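Local coordinates for uncharacterized protein (Bacteroides ovatus, PDB 4IPB) that is of unknown function but belongs to the DUF2874 family of putative beta-lactamase-inhibitor-like, PepSY-like proteins, at residues 10-15 against 20-25; 30-35 against 41-46; 89-92 against 96-99. All blocks are in the same frame, centred on the assembly; numbering follows the deposited sequence.

Contact 1. Residues 10-15 against 20-25; sequences STFKKM and NGVAWS
Phe12 meets Trp24 and Val22 where helix 6-15 packs on one face of the antiparallel sheet, near its outermost strand 23-27. This is a helix-on-sheet contact built from aromatic and aliphatic carbon, with no hydrogen bond between the two segments. It is small, about 137 Å² in all, and the backbones stay well apart, with Phe12 CA 10.3 Å from Val22 CA. Side chains alone bridge the gap.

The aromatic part is a T-shaped (edge-to-face) pair. Trp24 turns the edge of its six-membered ring toward one face of the Phe12 ring. The centroids are 5.3 Å apart and the planes stand at 74°. The Phe12 ring reaches out from the helix because CG lies anti to the backbone N (chi1 176°). Phe12 CB also joins in, lying in the plane of the indole at its edge, 3.8 Å from Trp24 CH2.

The aliphatic part lies at the far end of the same ring. Val22 approaches Phe12 from the opposite direction, and its two methyls come near CE2 and CZ of the ring. The closer methyl is CG2, 3.9 Å from Phe12 CE2.

Neighbours extend this core. Phe12 makes a second edge-to-face pair with Phe35, and Ala33 touches Phe12, Val22 and Trp24. Thr11 OG1 of the same helix is hydrogen-bonded to Gly50 O. The indole and the phenyl ring come nearest between Trp24 CZ2 and Phe12 CG, at 3.7 Å.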
ATOM      1  N   SER A  10      -4.817 -17.071 -12.497  1.00 15.24           N
ATOM      2  CA  SER A  10      -6.254 -17.302 -12.650  0.70 15.92           C
ATOM      3  C   SER A  10      -7.058 -16.393 -11.722  1.00 14.80           C
ATOM      4  O   SER A  10      -8.041 -15.719 -12.133  1.00 15.35           O
ATOM      5  CB  SER A  10      -6.573 -18.757 -12.320  0.70 16.38           C
ATOM      6  OG  SER A  10      -7.965 -19.005 -12.445  0.70 17.29           O
ATOM      7  N   THR A  11      -6.633 -16.325 -10.472  1.00 13.35           N
ATOM      8  CA  THR A  11      -7.355 -15.466  -9.517  1.00 12.93           C
ATOM      9  C   THR A  11      -7.175 -14.017  -9.916  1.00 12.20           C
ATOM     10  O   THR A  11      -8.135 -13.217  -9.905  1.00 11.88           O
ATOM     11  CB  THR A  11      -6.840 -15.654  -8.101  1.00 13.51           C
ATOM     12  OG1 THR A  11      -6.993 -17.031  -7.761  1.00 14.01           O
ATOM     13  CG2 THR A  11      -7.666 -14.806  -7.171  1.00 13.53           C
ATOM     14  N   PHE A  12      -5.944 -13.654 -10.348  1.00 12.24           N
ATOM     15  CA  PHE A  12      -5.670 -12.263 -10.706  1.00 11.95           C
ATOM     16  C   PHE A  12      -6.550 -11.825 -11.869  1.00 12.55           C
ATOM     17  O   PHE A  12      -7.075 -10.706 -11.882  1.00 12.10           O
ATOM     18  CB  PHE A  12      -4.189 -12.037 -11.016  1.00 12.31           C
ATOM     19  CG  PHE A  12      -3.894 -10.655 -11.484  1.00 12.27           C
ATOM     20  CD1 PHE A  12      -3.785  -9.615 -10.583  1.00 12.04           C
ATOM     21  CD2 PHE A  12      -3.814 -10.381 -12.843  1.00 13.44           C
ATOM     22  CE1 PHE A  12      -3.517  -8.329 -11.052  1.00 12.73           C
ATOM     23  CE2 PHE A  12      -3.593  -9.124 -13.291  1.00 13.24           C
ATOM     24  CZ  PHE A  12      -3.442  -8.086 -12.368  1.00 13.08           C
ATOM     25  N   LYS A  13      -6.695 -12.692 -12.845  1.00 13.64           N
ATOM     26  CA  LYS A  13      -7.486 -12.393 -14.045  1.00 15.87           C
ATOM     27  C   LYS A  13      -8.959 -12.208 -13.687  1.00 15.21           C
ATOM     28  O   LYS A  13      -9.654 -11.414 -14.325  1.00 16.22           O
ATOM     29  CB  LYS A  13      -7.310 -13.483 -15.092  1.00 18.56           C
ATOM     30  CG  LYS A  13      -8.060 -13.259 -16.405  1.00 24.72           C
ATOM     31  CD  LYS A  13      -7.346 -12.193 -17.208  1.00 29.42           C
ATOM     32  CE  LYS A  13      -7.971 -11.884 -18.552  1.00 35.18           C
ATOM     33  NZ  LYS A  13      -7.128 -10.770 -19.080  1.00 37.55           N
ATOM     34  N   LYS A  14      -9.447 -12.893 -12.661  1.00 14.74           N
ATOM     35  CA  LYS A  14     -10.810 -12.632 -12.180  1.00 14.77           C
ATOM     36  C   LYS A  14     -10.967 -11.282 -11.465  1.00 13.28           C
ATOM     37  O   LYS A  14     -11.986 -10.569 -11.686  1.00 13.67           O
ATOM     38  CB  LYS A  14     -11.265 -13.752 -11.289  1.00 16.31           C
ATOM     39  CG  LYS A  14     -11.409 -15.058 -12.062  1.00 20.03           C
ATOM     40  CD  LYS A  14     -11.999 -16.114 -11.170  1.00 25.76           C
ATOM     41  CE  LYS A  14     -12.316 -17.311 -12.028  1.00 29.81           C
ATOM     42  NZ  LYS A  14     -11.086 -18.135 -12.124  1.00 31.97           N
HETATM   43  N   MSE A  15      -9.958 -10.894 -10.694  1.00 12.16           N
HETATM   44  CA  MSE A  15      -9.977  -9.608  -9.979  1.00 11.86           C
HETATM   45  C   MSE A  15      -9.834  -8.422 -10.919  1.00 12.93           C
HETATM   46  O   MSE A  15     -10.458  -7.372 -10.706  1.00 15.29           O
HETATM   47  CB  MSE A  15      -8.879  -9.566  -8.920  1.00 11.61           C
HETATM   48  CG  MSE A  15      -9.152 -10.530  -7.820  1.00 10.78           C
HETATM   49 SE   MSE A  15      -7.820 -10.381  -6.420  0.75  9.67          SE
HETATM   50  CE  MSE A  15      -8.279  -8.782  -5.634  1.00  9.92           C
ATOM     51  N   ASN A  20      -3.325  -4.667 -17.912  1.00 22.33           N
ATOM     52  CA  ASN A  20      -2.227  -4.958 -18.837  0.60 26.63           C
ATOM     53  C   ASN A  20      -0.939  -4.413 -18.265  1.00 25.01           C
ATOM     54  O   ASN A  20      -0.941  -3.681 -17.276  1.00 26.74           O
ATOM     55  CB  ASN A  20      -2.505  -4.392 -20.232  0.60 31.13           C
ATOM     56  CG  ASN A  20      -2.824  -2.890 -20.246  0.60 33.65           C
ATOM     57  OD1 ASN A  20      -2.384  -2.106 -19.396  0.60 30.87           O
ATOM     58  ND2 ASN A  20      -3.574  -2.479 -21.265  0.60 38.20           N
ATOM     59  N   GLY A  21       0.156  -4.790 -18.883  1.00 25.86           N
ATOM     60  CA  GLY A  21       1.461  -4.339 -18.445  1.00 26.35           C
ATOM     61  C   GLY A  21       1.806  -4.766 -17.038  1.00 22.63           C
ATOM     62  O   GLY A  21       2.495  -4.016 -16.302  1.00 26.63           O
ATOM     63  N   VAL A  22       1.339  -5.947 -16.647  1.00 20.42           N
ATOM     64  CA  VAL A  22       1.496  -6.387 -15.252  1.00 17.47           C
ATOM     65  C   VAL A  22       2.902  -6.942 -15.075  1.00 17.42           C
ATOM     66  O   VAL A  22       3.356  -7.799 -15.886  1.00 18.86           O
ATOM     67  CB  VAL A  22       0.501  -7.495 -14.913  1.00 16.83           C
ATOM     68  CG1 VAL A  22       0.600  -7.944 -13.458  1.00 16.41           C
ATOM     69  CG2 VAL A  22      -0.885  -7.018 -15.235  1.00 16.83           C
ATOM     70  N   ALA A  23       3.561  -6.481 -14.021  1.00 16.70           N
ATOM     71  CA  ALA A  23       4.909  -6.923 -13.651  1.00 17.11           C
ATOM     72  C   ALA A  23       4.788  -7.765 -12.400  1.00 15.74           C
ATOM     73  O   ALA A  23       4.320  -7.243 -11.366  1.00 14.59           O
ATOM     74  CB  ALA A  23       5.789  -5.720 -13.342  1.00 18.07           C
ATOM     75  N   TRP A  24       5.190  -9.038 -12.481  1.00 15.73           N
ATOM     76  CA  TRP A  24       5.087  -9.971 -11.348  1.00 15.05           C
ATOM     77  C   TRP A  24       6.466 -10.202 -10.671  1.00 15.84           C
ATOM     78  O   TRP A  24       7.488 -10.300 -11.313  1.00 16.76           O
ATOM     79  CB  TRP A  24       4.563 -11.315 -11.813  1.00 15.14           C
ATOM     80  CG  TRP A  24       3.150 -11.345 -12.207  1.00 14.09           C
ATOM     81  CD1 TRP A  24       2.647 -11.184 -13.451  1.00 14.36           C
ATOM     82  CD2 TRP A  24       2.054 -11.638 -11.351  1.00 13.04           C
ATOM     83  NE1 TRP A  24       1.274 -11.341 -13.417  1.00 13.81           N
ATOM     84  CE2 TRP A  24       0.888 -11.609 -12.130  1.00 12.84           C
ATOM     85  CE3 TRP A  24       1.942 -11.920  -9.964  1.00 12.51           C
ATOM     86  CZ2 TRP A  24      -0.375 -11.925 -11.589  1.00 12.18           C
ATOM     87  CZ3 TRP A  24       0.679 -12.179  -9.432  1.00 12.24           C
ATOM     88  CH2 TRP A  24      -0.441 -12.158 -10.244  1.00 11.96           C
ATOM     89  N   SER A  25       6.429 -10.343  -9.355  1.00 15.33           N
ATOM     90  CA  SER A  25       7.584 -10.697  -8.525  1.00 15.90           C
ATOM     91  C   SER A  25       7.105 -11.509  -7.342  1.00 16.18           C
ATOM     92  O   SER A  25       5.892 -11.704  -7.189  1.00 14.78           O
ATOM     93  CB  SER A  25       8.252  -9.411  -8.004  1.00 16.13           C
ATOM     94  OG  SER A  25       7.315  -8.661  -7.186  1.00 14.97           O
TER

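Contact 2. Residues 30-35 against 41-46; sequences YYCANF and TKNVWF
This is an antiparallel beta hairpin, strand 30-37 against strand 40-46. The segment axes run at 159° and approach to 4.5 Å. Tyr31-Phe46, Ala33-Val44 and Phe35-Lys42 are hydrogen-bonded pairs, each with two N-H···O=C bonds. The straightest is Ala33 N to Val44 O, at 2.8 Å.

Cys32-Trp45 and Asn34-Asn43 are the non-hydrogen-bonded pairs, and their side chains share one face. Cys32 CB sits over the six-membered ring of Trp45 in a CH-pi contact, 3.3 Å from the centroid. Its sulfur leans over the five-membered ring, with SG 3.5 Å from Trp45 CE2. Farther along, the two asparagine amides lie side by side, their planes 38° apart. Asn34 ND2 donates to Asn43 OD1 at 3.0 Å. The acceptor lies in the Asn34 amide plane, but the donor stands above the Asn43 carbonyl plane.

On the other face, Phe35 has CG between its backbone N and carbonyl carbon (chi1 59°), which swings the ring across the neighbouring strand. Lys42 CB lies over one ring face, while Val44 CG2 meets the ring edge, 3.6 Å from Phe35 CE1. Lys42 NZ is hydrogen-bonded to Thr57 OG1 of strand 52-58.

Strands 23-27 and 52-58 flank the hairpin in the sheet, and helix 6-15 covers the Ala33 and Phe46 face.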
ATOM      1  N   TYR A  30       5.087 -14.914  -1.159  1.00 16.44           N
ATOM      2  CA  TYR A  30       3.841 -14.335  -1.705  1.00 14.75           C
ATOM      3  C   TYR A  30       4.193 -13.756  -3.111  1.00 14.16           C
ATOM      4  O   TYR A  30       5.358 -13.409  -3.370  1.00 15.52           O
ATOM      5  CB  TYR A  30       3.346 -13.218  -0.788  1.00 13.76           C
ATOM      6  CG  TYR A  30       2.934 -13.672   0.575  1.00 14.78           C
ATOM      7  CD1 TYR A  30       1.707 -14.227   0.777  1.00 15.10           C
ATOM      8  CD2 TYR A  30       3.788 -13.558   1.641  1.00 15.56           C
ATOM      9  CE1 TYR A  30       1.273 -14.659   2.050  1.00 15.38           C
ATOM     10  CE2 TYR A  30       3.395 -13.988   2.905  1.00 17.31           C
ATOM     11  CZ  TYR A  30       2.134 -14.516   3.100  1.00 17.28           C
ATOM     12  OH  TYR A  30       1.745 -14.950   4.337  1.00 21.90           O
ATOM     13  N   TYR A  31       3.222 -13.671  -3.999  1.00 13.05           N
ATOM     14  CA  TYR A  31       3.393 -13.193  -5.372  1.00 13.39           C
ATOM     15  C   TYR A  31       2.731 -11.817  -5.503  1.00 12.77           C
ATOM     16  O   TYR A  31       1.577 -11.654  -4.983  1.00 12.05           O
ATOM     17  CB  TYR A  31       2.687 -14.154  -6.361  1.00 14.40           C
ATOM     18  CG  TYR A  31       3.275 -15.522  -6.258  1.00 16.04           C
ATOM     19  CD1 TYR A  31       2.819 -16.440  -5.289  1.00 17.77           C
ATOM     20  CD2 TYR A  31       4.364 -15.870  -7.014  1.00 18.76           C
ATOM     21  CE1 TYR A  31       3.413 -17.693  -5.135  1.00 19.50           C
ATOM     22  CE2 TYR A  31       4.953 -17.103  -6.857  1.00 20.43           C
ATOM     23  CZ  TYR A  31       4.463 -18.002  -5.921  1.00 22.00           C
ATOM     24  OH  TYR A  31       5.075 -19.239  -5.748  1.00 28.41           O
ATOM     25  N   CYS A  32       3.389 -10.900  -6.186  1.00 12.70           N
ATOM     26  CA  CYS A  32       2.916  -9.518  -6.299  1.00 12.48           C
ATOM     27  C   CYS A  32       2.747  -9.156  -7.747  1.00 12.36           C
ATOM     28  O   CYS A  32       3.704  -9.313  -8.533  1.00 13.06           O
ATOM     29  CB  CYS A  32       3.923  -8.585  -5.669  1.00 12.98           C
ATOM     30  SG  CYS A  32       3.506  -6.825  -5.835  1.00 14.52           S
ATOM     31  N   ALA A  33       1.570  -8.646  -8.103  1.00 11.58           N
ATOM     32  CA  ALA A  33       1.248  -8.102  -9.402  1.00 11.79           C
ATOM     33  C   ALA A  33       1.240  -6.562  -9.321  1.00 12.10           C
ATOM     34  O   ALA A  33       0.441  -5.987  -8.537  1.00 11.68           O
ATOM     35  CB  ALA A  33      -0.130  -8.575  -9.841  1.00 11.45           C
ATOM     36  N   ASN A  34       2.119  -5.926 -10.095  1.00 13.21           N
ATOM     37  CA  ASN A  34       2.225  -4.470 -10.142  1.00 14.13           C
ATOM     38  C   ASN A  34       1.696  -3.978 -11.454  1.00 15.47           C
ATOM     39  O   ASN A  34       2.164  -4.454 -12.528  1.00 15.37           O
ATOM     40  CB  ASN A  34       3.687  -4.035  -9.969  1.00 16.83           C
ATOM     41  CG  ASN A  34       3.882  -2.551 -10.173  1.00 19.56           C
ATOM     42  OD1 ASN A  34       4.080  -2.096 -11.299  1.00 26.09           O
ATOM     43  ND2 ASN A  34       3.678  -1.782  -9.140  1.00 20.35           N
ATOM     44  N   PHE A  35       0.824  -2.964 -11.432  1.00 15.38           N
ATOM     45  CA  PHE A  35       0.171  -2.452 -12.665  1.00 16.67           C
ATOM     46  C   PHE A  35      -0.616  -1.174 -12.366  1.00 18.96           C
ATOM     47  O   PHE A  35      -0.854  -0.860 -11.204  1.00 18.19           O
ATOM     48  CB  PHE A  35      -0.827  -3.480 -13.235  1.00 16.14           C
ATOM     49  CG  PHE A  35      -1.932  -3.860 -12.304  1.00 14.92           C
ATOM     50  CD1 PHE A  35      -1.692  -4.695 -11.226  1.00 14.53           C
ATOM     51  CD2 PHE A  35      -3.220  -3.421 -12.494  1.00 14.14           C
ATOM     52  CE1 PHE A  35      -2.687  -5.080 -10.381  1.00 14.29           C
ATOM     53  CE2 PHE A  35      -4.240  -3.804 -11.611  1.00 13.97           C
ATOM     54  CZ  PHE A  35      -3.950  -4.600 -10.545  1.00 13.08           C
ATOM     55  N   THR A  41      -1.757   3.327  -9.457  1.00 19.25           N
ATOM     56  CA  THR A  41      -0.830   2.194  -9.371  1.00 20.19           C
ATOM     57  C   THR A  41      -1.230   1.264  -8.273  1.00 18.44           C
ATOM     58  O   THR A  41      -1.567   1.691  -7.187  1.00 16.57           O
ATOM     59  CB  THR A  41       0.610   2.645  -9.158  1.00 22.77           C
ATOM     60  OG1 THR A  41       1.001   3.380 -10.307  1.00 29.43           O
ATOM     61  CG2 THR A  41       1.556   1.459  -8.998  1.00 25.83           C
ATOM     62  N   LYS A  42      -1.219  -0.030  -8.586  1.00 16.74           N
ATOM     63  CA  LYS A  42      -1.602  -1.068  -7.660  1.00 14.75           C
ATOM     64  C   LYS A  42      -0.540  -2.167  -7.525  1.00 13.64           C
ATOM     65  O   LYS A  42       0.195  -2.453  -8.488  1.00 13.48           O
ATOM     66  CB  LYS A  42      -2.872  -1.736  -8.163  1.00 17.10           C
ATOM     67  CG  LYS A  42      -4.069  -0.821  -8.415  1.00 24.40           C
ATOM     68  CD  LYS A  42      -5.317  -1.393  -7.842  1.00 23.55           C
ATOM     69  CE  LYS A  42      -6.448  -0.388  -7.885  1.00 27.15           C
ATOM     70  NZ  LYS A  42      -7.090  -0.279  -6.558  1.00 23.40           N
ATOM     71  N   ASN A  43      -0.439  -2.710  -6.307  1.00 13.18           N
ATOM     72  CA  ASN A  43       0.339  -3.933  -6.045  1.00 12.48           C
ATOM     73  C   ASN A  43      -0.605  -4.878  -5.356  1.00 11.63           C
ATOM     74  O   ASN A  43      -1.122  -4.599  -4.250  1.00 11.11           O
ATOM     75  CB  ASN A  43       1.557  -3.616  -5.185  1.00 13.67           C
ATOM     76  CG  ASN A  43       2.587  -2.862  -5.946  1.00 16.80           C
ATOM     77  OD1 ASN A  43       3.366  -3.465  -6.707  1.00 17.26           O
ATOM     78  ND2 ASN A  43       2.623  -1.557  -5.772  1.00 18.62           N
ATOM     79  N   VAL A  44      -0.844  -6.007  -6.025  1.00 11.15           N
ATOM     80  CA  VAL A  44      -1.833  -6.961  -5.545  1.00 10.55           C
ATOM     81  C   VAL A  44      -1.099  -8.263  -5.262  1.00 10.62           C
ATOM     82  O   VAL A  44      -0.440  -8.814  -6.156  1.00 10.79           O
ATOM     83  CB  VAL A  44      -2.973  -7.186  -6.581  1.00 10.50           C
ATOM     84  CG1 VAL A  44      -4.035  -8.189  -6.062  1.00 10.87           C
ATOM     85  CG2 VAL A  44      -3.628  -5.857  -6.987  1.00 10.47           C
ATOM     86  N   TRP A  45      -1.270  -8.762  -4.047  1.00 10.26           N
ATOM     87  CA  TRP A  45      -0.503  -9.886  -3.538  1.00 10.50           C
ATOM     88  C   TRP A  45      -1.346 -11.147  -3.337  1.00 10.52           C
ATOM     89  O   TRP A  45      -2.516 -11.061  -2.955  1.00 10.25           O
ATOM     90  CB  TRP A  45       0.139  -9.501  -2.205  1.00 10.73           C
ATOM     91  CG  TRP A  45       1.157  -8.453  -2.315  1.00 11.17           C
ATOM     92  CD1 TRP A  45       0.993  -7.065  -2.326  1.00 10.97           C
ATOM     93  CD2 TRP A  45       2.579  -8.673  -2.273  1.00 12.38           C
ATOM     94  NE1 TRP A  45       2.228  -6.464  -2.425  1.00 11.49           N
ATOM     95  CE2 TRP A  45       3.206  -7.419  -2.359  1.00 12.12           C
ATOM     96  CE3 TRP A  45       3.379  -9.832  -2.306  1.00 12.81           C
ATOM     97  CZ2 TRP A  45       4.583  -7.293  -2.418  1.00 14.07           C
ATOM     98  CZ3 TRP A  45       4.715  -9.714  -2.308  1.00 14.05           C
ATOM     99  CH2 TRP A  45       5.334  -8.446  -2.355  1.00 14.56           C
ATOM    100  N   PHE A  46      -0.736 -12.302  -3.597  1.00 11.07           N
ATOM    101  CA  PHE A  46      -1.398 -13.612  -3.492  1.00 10.96           C
ATOM    102  C   PHE A  46      -0.502 -14.616  -2.803  1.00 11.43           C
ATOM    103  O   PHE A  46       0.726 -14.465  -2.830  1.00 12.18           O
ATOM    104  CB  PHE A  46      -1.671 -14.197  -4.912  1.00 11.35           C
ATOM    105  CG  PHE A  46      -2.513 -13.303  -5.771  1.00 11.10           C
ATOM    106  CD1 PHE A  46      -1.994 -12.230  -6.438  1.00 11.31           C
ATOM    107  CD2 PHE A  46      -3.880 -13.503  -5.815  1.00 10.86           C
ATOM    108  CE1 PHE A  46      -2.834 -11.367  -7.178  1.00 10.81           C
ATOM    109  CE2 PHE A  46      -4.709 -12.673  -6.572  1.00 10.66           C
ATOM    110  CZ  PHE A  46      -4.184 -11.590  -7.233  1.00 10.48           C
TER

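Contact 3. Residues 89-92 against 96-99; sequences VEFP and AIIV
Val89 and Ile97 form a backbone-bonded pair at the turn end of the beta hairpin made by strands 82-90 and 97-104. The site lies about 7 Å from the centre of the chain, measured from the centre of the contact. The two residues are an antiparallel hydrogen-bonded pair and bond to each other in both directions. Val89 N donates to Ile97 O at 2.9 Å, and Ile97 N donates to Val89 O at 3.0 Å. The second bond is the straighter at the hydrogen, 162° against 146°. Val89 O also takes a CA-H···O contact from Ala96 CA at 3.2 Å. The methyl of Ala96 lies close to this oxygen too, with CB 3.3 Å from Val89 O.

Val89 and Ile97 point to the same face of the sheet, and their CB atoms are 4.4 Å apart. Val89 also reaches along the partner strand. Its CG2 methyl is anti to its carbonyl carbon, and it meets the CG2 methyl of Val99 at 4.2 Å. The two side chains pass at a slant.

Beyond the paired residues, Phe91 brings its ring back toward the hairpin. The end methyl of Ile97 approaches that ring at its edge, near its plane, with CD1 4.0 Å from Phe91 CE2. The Ile97 chain is extended at chi2 (167°), which carries CD1 out to the ring.

The CB of Glu90 is directed away from segment 96-99, and its OE1 is hydrogen-bonded to a glycerol, probably from the crystallisation liquor. Phe139 of helix 136-139 touches Val89, Phe91, Ile97 and Val99. This is the loop end of an antiparallel beta hairpin, with the short helix 136-139 packed on the Val89 and Ile97 face.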
ATOM      1  N   VAL A  89      -4.308   0.248   1.888  1.00 10.28           N
ATOM      2  CA  VAL A  89      -3.940  -1.182   2.043  1.00 10.40           C
ATOM      3  C   VAL A  89      -5.188  -1.915   2.444  1.00 10.60           C
ATOM      4  O   VAL A  89      -5.810  -1.587   3.452  1.00 11.36           O
ATOM      5  CB  VAL A  89      -2.799  -1.424   3.053  1.00 10.74           C
ATOM      6  CG1 VAL A  89      -2.343  -2.874   2.977  1.00 11.15           C
ATOM      7  CG2 VAL A  89      -1.640  -0.507   2.809  1.00 11.31           C
ATOM      8  N   GLU A  90      -5.615  -2.865   1.626  1.00 10.24           N
ATOM      9  CA  GLU A  90      -6.829  -3.614   1.851  1.00 10.59           C
ATOM     10  C   GLU A  90      -6.541  -5.080   1.954  1.00 10.32           C
ATOM     11  O   GLU A  90      -5.606  -5.589   1.308  1.00 10.61           O
ATOM     12  CB  GLU A  90      -7.832  -3.398   0.751  1.00 12.66           C
ATOM     13  CG  GLU A  90      -8.280  -1.950   0.619  1.00 15.09           C
ATOM     14  CD  GLU A  90      -9.124  -1.708  -0.627  1.00 20.57           C
ATOM     15  OE1 GLU A  90      -8.519  -1.591  -1.732  1.00 21.97           O
ATOM     16  OE2 GLU A  90     -10.371  -1.646  -0.461  1.00 24.94           O
ATOM     17  N   PHE A  91      -7.352  -5.774   2.759  1.00 10.32           N
ATOM     18  CA  PHE A  91      -7.130  -7.203   3.055  1.00 10.94           C
ATOM     19  C   PHE A  91      -8.438  -7.987   3.008  1.00 11.40           C
ATOM     20  O   PHE A  91      -9.527  -7.411   3.221  1.00 12.46           O
ATOM     21  CB  PHE A  91      -6.590  -7.369   4.485  1.00 11.45           C
ATOM     22  CG  PHE A  91      -5.383  -6.554   4.806  1.00 11.74           C
ATOM     23  CD1 PHE A  91      -4.151  -7.073   4.610  1.00 12.54           C
ATOM     24  CD2 PHE A  91      -5.491  -5.351   5.500  1.00 12.22           C
ATOM     25  CE1 PHE A  91      -3.005  -6.347   4.906  1.00 13.93           C
ATOM     26  CE2 PHE A  91      -4.354  -4.641   5.872  1.00 13.16           C
ATOM     27  CZ  PHE A  91      -3.119  -5.130   5.576  1.00 12.63           C
ATOM     28  N   PRO A  92      -8.375  -9.324   2.882  1.00 12.27           N
ATOM     29  CA  PRO A  92      -9.619 -10.101   2.862  1.00 13.90           C
ATOM     30  C   PRO A  92     -10.296 -10.105   4.216  1.00 15.00           C
ATOM     31  O   PRO A  92     -11.501 -10.148   4.268  1.00 17.32           O
ATOM     32  CB  PRO A  92      -9.155 -11.523   2.416  1.00 14.83           C
ATOM     33  CG  PRO A  92      -7.648 -11.525   2.570  1.00 13.90           C
ATOM     34  CD  PRO A  92      -7.234 -10.100   2.347  1.00 12.85           C
ATOM     35  N   ALA A  96      -8.714  -2.300   6.729  1.00 11.32           N
ATOM     36  CA  ALA A  96      -7.853  -1.490   5.888  1.00 11.03           C
ATOM     37  C   ALA A  96      -6.991  -0.537   6.704  1.00 10.97           C
ATOM     38  O   ALA A  96      -7.332  -0.102   7.786  1.00 11.08           O
ATOM     39  CB  ALA A  96      -8.653  -0.695   4.869  1.00 11.51           C
ATOM     40  N   ILE A  97      -5.851  -0.196   6.134  1.00 10.83           N
ATOM     41  CA  ILE A  97      -4.873   0.713   6.716  1.00 11.51           C
ATOM     42  C   ILE A  97      -4.483   1.746   5.651  1.00 11.31           C
ATOM     43  O   ILE A  97      -4.272   1.405   4.509  1.00 11.23           O
ATOM     44  CB  ILE A  97      -3.577  -0.000   7.113  1.00 12.27           C
ATOM     45  CG1 ILE A  97      -3.857  -1.068   8.132  1.00 14.54           C
ATOM     46  CG2 ILE A  97      -2.590   1.011   7.709  1.00 13.42           C
ATOM     47  CD1 ILE A  97      -2.706  -2.048   8.380  1.00 14.87           C
ATOM     48  N   ILE A  98      -4.429   3.004   6.061  1.00 11.45           N
ATOM     49  CA  ILE A  98      -3.946   4.067   5.230  1.00 11.85           C
ATOM     50  C   ILE A  98      -2.529   4.423   5.683  1.00 12.08           C
ATOM     51  O   ILE A  98      -2.298   4.730   6.841  1.00 12.19           O
ATOM     52  CB  ILE A  98      -4.833   5.320   5.330  1.00 13.39           C
ATOM     53  CG1 ILE A  98      -6.241   5.080   4.792  1.00 14.14           C
ATOM     54  CG2 ILE A  98      -4.196   6.448   4.503  1.00 14.50           C
ATOM     55  CD1 ILE A  98      -7.196   4.477   5.785  1.00 15.82           C
ATOM     56  N   VAL A  99      -1.575   4.343   4.772  1.00 11.98           N
ATOM     57  CA  VAL A  99      -0.175   4.599   5.101  1.00 12.23           C
ATOM     58  C   VAL A  99       0.174   5.896   4.425  1.00 12.98           C
ATOM     59  O   VAL A  99       0.122   6.016   3.192  1.00 13.16           O
ATOM     60  CB  VAL A  99       0.778   3.471   4.670  1.00 12.33           C
ATOM     61  CG1 VAL A  99       2.167   3.819   5.108  1.00 12.92           C
ATOM     62  CG2 VAL A  99       0.356   2.150   5.296  1.00 11.98           C
TER

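The three contacts follow one another along the chain and all reach one antiparallel sheet. Contacts 1 and 2 touch directly, with centres 8 Å apart. Strands 23-27 and 30-37 are neighbours, and Ser25 O to Cys32 N (2.8 Å) is a probable hydrogen bond between them. Phe12 CE1 and Phe35 CE1, 3.4 Å apart, join the helix core of contact 1 to the hairpin of contact 2. Contact 3 is separate. Its centre is about 14 Å from that of contact 2, with nearest atoms about 5 Å apart, and strand 52-58 lies between the two hairpins. Besides the glycerol at Glu90, glycerol lies about 5 Å from the Lys42 side chain.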